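Local coordinates for protein N-acylethanolamine-hydrolyzing acid amidase alpha-subunit (Caenorhabditis elegans, PDB 6DY3) that probably degrades bioactive fatty acid amides such as N-palmitoylethanolamine to ethanolamine and free fatty acids, as the alpha subunit of a heterodimer produced by autocatalytic cleavage, at residues A[19-22]-A[27-30]. Residues are numbered along the deposited sequence; the frame is centred on the assembly and turned at random.
Sequences INLD and QRWN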
ATOM      1  N   ILE A  19       2.471  14.043 -10.187  1.00 48.03           N
ATOM      2  CA  ILE A  19       1.128  13.966 -10.743  1.00 50.81           C
ATOM      3  C   ILE A  19       0.436  15.276 -10.393  1.00 53.03           C
ATOM      4  O   ILE A  19       0.164  15.557  -9.220  1.00 53.62           O
ATOM      5  CB  ILE A  19       0.362  12.746 -10.208  1.00 47.59           C
ATOM      6  CG1 ILE A  19       1.037  11.447 -10.670  1.00 42.56           C
ATOM      7  CG2 ILE A  19      -1.108  12.782 -10.640  1.00 45.37           C
ATOM      8  CD1 ILE A  19       1.157  11.284 -12.177  1.00 42.78           C
ATOM      9  N   ASN A  20       0.177  16.090 -11.412  1.00 52.18           N
ATOM     10  CA  ASN A  20      -0.428  17.400 -11.213  1.00 54.21           C
ATOM     11  C   ASN A  20      -1.939  17.235 -11.114  1.00 54.87           C
ATOM     12  O   ASN A  20      -2.594  16.860 -12.091  1.00 51.96           O
ATOM     13  CB  ASN A  20      -0.054  18.340 -12.352  1.00 59.81           C
ATOM     14  CG  ASN A  20      -0.285  19.793 -12.003  1.00 64.84           C
ATOM     15  OD1 ASN A  20      -1.086  20.116 -11.126  1.00 62.36           O
ATOM     16  ND2 ASN A  20       0.418  20.680 -12.687  1.00 71.82           N
ATOM     17  N   LEU A  21      -2.489  17.501  -9.930  1.00 61.45           N
ATOM     18  CA  LEU A  21      -3.932  17.447  -9.739  1.00 64.77           C
ATOM     19  C   LEU A  21      -4.656  18.605 -10.408  1.00 66.26           C
ATOM     20  O   LEU A  21      -5.885  18.559 -10.518  1.00 69.01           O
ATOM     21  CB  LEU A  21      -4.263  17.438  -8.245  1.00 64.02           C
ATOM     22  CG  LEU A  21      -3.704  16.263  -7.447  1.00 61.63           C
ATOM     23  CD1 LEU A  21      -4.071  16.406  -5.975  1.00 61.01           C
ATOM     24  CD2 LEU A  21      -4.201  14.938  -7.998  1.00 61.32           C
ATOM     25  N   ASP A  22      -3.934  19.640 -10.843  1.00 65.55           N
ATOM     26  CA  ASP A  22      -4.551  20.734 -11.582  1.00 68.53           C
ATOM     27  C   ASP A  22      -4.811  20.379 -13.038  1.00 69.74           C
ATOM     28  O   ASP A  22      -5.662  21.011 -13.672  1.00 72.48           O
ATOM     29  CB  ASP A  22      -3.664  21.982 -11.521  1.00 72.05           C
ATOM     30  CG  ASP A  22      -3.485  22.511 -10.108  1.00 70.47           C
ATOM     31  OD1 ASP A  22      -4.425  22.388  -9.294  1.00 69.15           O
ATOM     32  OD2 ASP A  22      -2.404  23.065  -9.820  1.00 69.79           O
ATOM     33  N   GLN A  27      -5.168  13.144 -18.327  1.00 58.85           N
ATOM     34  CA  GLN A  27      -3.828  13.442 -18.815  1.00 62.65           C
ATOM     35  C   GLN A  27      -2.755  13.281 -17.752  1.00 58.98           C
ATOM     36  O   GLN A  27      -1.572  13.464 -18.054  1.00 62.37           O
ATOM     37  CB  GLN A  27      -3.787  14.875 -19.365  1.00 70.79           C
ATOM     38  CG  GLN A  27      -4.918  15.160 -20.330  1.00 75.82           C
ATOM     39  CD  GLN A  27      -4.862  14.258 -21.543  1.00 80.00           C
ATOM     40  OE1 GLN A  27      -3.820  14.140 -22.193  1.00 77.05           O
ATOM     41  NE2 GLN A  27      -5.945  13.527 -21.786  1.00 84.69           N
ATOM     42  N   ARG A  28      -3.131  12.923 -16.524  1.00 52.23           N
ATOM     43  CA  ARG A  28      -2.202  13.014 -15.405  1.00 49.05           C
ATOM     44  C   ARG A  28      -1.130  11.930 -15.461  1.00 47.80           C
ATOM     45  O   ARG A  28       0.020  12.165 -15.070  1.00 45.15           O
ATOM     46  CB  ARG A  28      -2.977  12.934 -14.094  1.00 48.86           C
ATOM     47  CG  ARG A  28      -3.872  14.129 -13.835  1.00 49.52           C
ATOM     48  CD  ARG A  28      -4.722  13.914 -12.599  1.00 49.73           C
ATOM     49  NE  ARG A  28      -5.659  15.010 -12.383  1.00 53.33           N
ATOM     50  CZ  ARG A  28      -6.538  15.054 -11.386  1.00 55.34           C
ATOM     51  NH1 ARG A  28      -6.603  14.062 -10.508  1.00 51.09           N
ATOM     52  NH2 ARG A  28      -7.354  16.092 -11.267  1.00 60.64           N
ATOM     53  N   TRP A  29      -1.488  10.734 -15.923  1.00 46.55           N
ATOM     54  CA  TRP A  29      -0.581   9.598 -15.913  1.00 44.48           C
ATOM     55  C   TRP A  29       0.081   9.365 -17.263  1.00 46.51           C
ATOM     56  O   TRP A  29       0.703   8.316 -17.462  1.00 49.06           O
ATOM     57  CB  TRP A  29      -1.335   8.340 -15.477  1.00 42.03           C
ATOM     58  CG  TRP A  29      -1.896   8.446 -14.100  1.00 40.94           C
ATOM     59  CD1 TRP A  29      -3.179   8.771 -13.755  1.00 41.11           C
ATOM     60  CD2 TRP A  29      -1.190   8.240 -12.871  1.00 39.79           C
ATOM     61  NE1 TRP A  29      -3.314   8.775 -12.387  1.00 40.16           N
ATOM     62  CE2 TRP A  29      -2.106   8.454 -11.824  1.00 39.35           C
ATOM     63  CE3 TRP A  29       0.127   7.893 -12.558  1.00 39.25           C
ATOM     64  CZ2 TRP A  29      -1.746   8.329 -10.487  1.00 39.08           C
ATOM     65  CZ3 TRP A  29       0.482   7.769 -11.229  1.00 38.31           C
ATOM     66  CH2 TRP A  29      -0.447   7.987 -10.211  1.00 37.92           C
ATOM     67  N   ASN A  30      -0.015  10.324 -18.186  1.00 46.57           N
ATOM     68  CA  ASN A  30       0.516  10.119 -19.530  1.00 47.59           C
ATOM     69  C   ASN A  30       2.000   9.768 -19.494  1.00 48.00           C
ATOM     70  O   ASN A  30       2.435   8.797 -20.123  1.00 50.07           O
ATOM     71  CB  ASN A  30       0.286  11.366 -20.384  1.00 47.82           C
ATOM     72  CG  ASN A  30      -1.181  11.675 -20.584  1.00 50.30           C
ATOM     73  OD1 ASN A  30      -2.049  10.844 -20.334  1.00 53.64           O
ATOM     74  ND2 ASN A  30      -1.465  12.887 -21.028  1.00 54.50           N
TER
HETATM   75  O   HOH W   1       0.360  15.137 -13.946  1.00 42.09           O
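Arg28 reaches back along 19-22, its side chain lying beside Asn20 and Leu21 at the end of the strand, while Trp29 turns a face of its indole to Ile19. Gln27 begins a type I turn that ends at Asn30. At Arg28 the backbone itself is linked to the strand through a water, which accepts from Asn20 N at 2.7 Å and donates to Arg28 O. Arg28 CB sits 3.9 Å from Ile19 CG2, and Arg28 CG passes Asn20 O. Arg28 CB, CG, CD and NE run out straight (chi2 174°), which carries the guanidinium past Asn20 to Leu21. There one face of the group is covered by Leu21, with Leu21 CA over its centre and Leu21 CD2 3.6 Å from Arg28 NH1. The polar end is held from beyond: Arg28 NH1 forms salt bridges with Glu73 and Glu77 of helix 72-85, and Arg28 NE donates to Glu23 O. A leucine here would probably leave Glu73 and Glu77 without this cation, and Glu23 O without this donor. Trp29, at the N-cap position of helix 30-36, has Ile19 CD1 standing over its six-membered ring in a CH-pi contact, 3.8 Å from the centroid and 21° off the normal. Ile19 CG1 adds a second touch, 3.8 Å from Trp29 CZ3. Trp29 NE1 donates to Glu77, so Arg28 and Trp29 share that carboxylate. At the close of the turn, Asn30 ND2 donates to Gln27 OE1 (2.9 Å). The whole is a strand-to-helix connection folded back on the end of strand 15-20, which pairs in parallel with a strand of the beta-subunit chain, so that the sheet continues across the heterodimer interface.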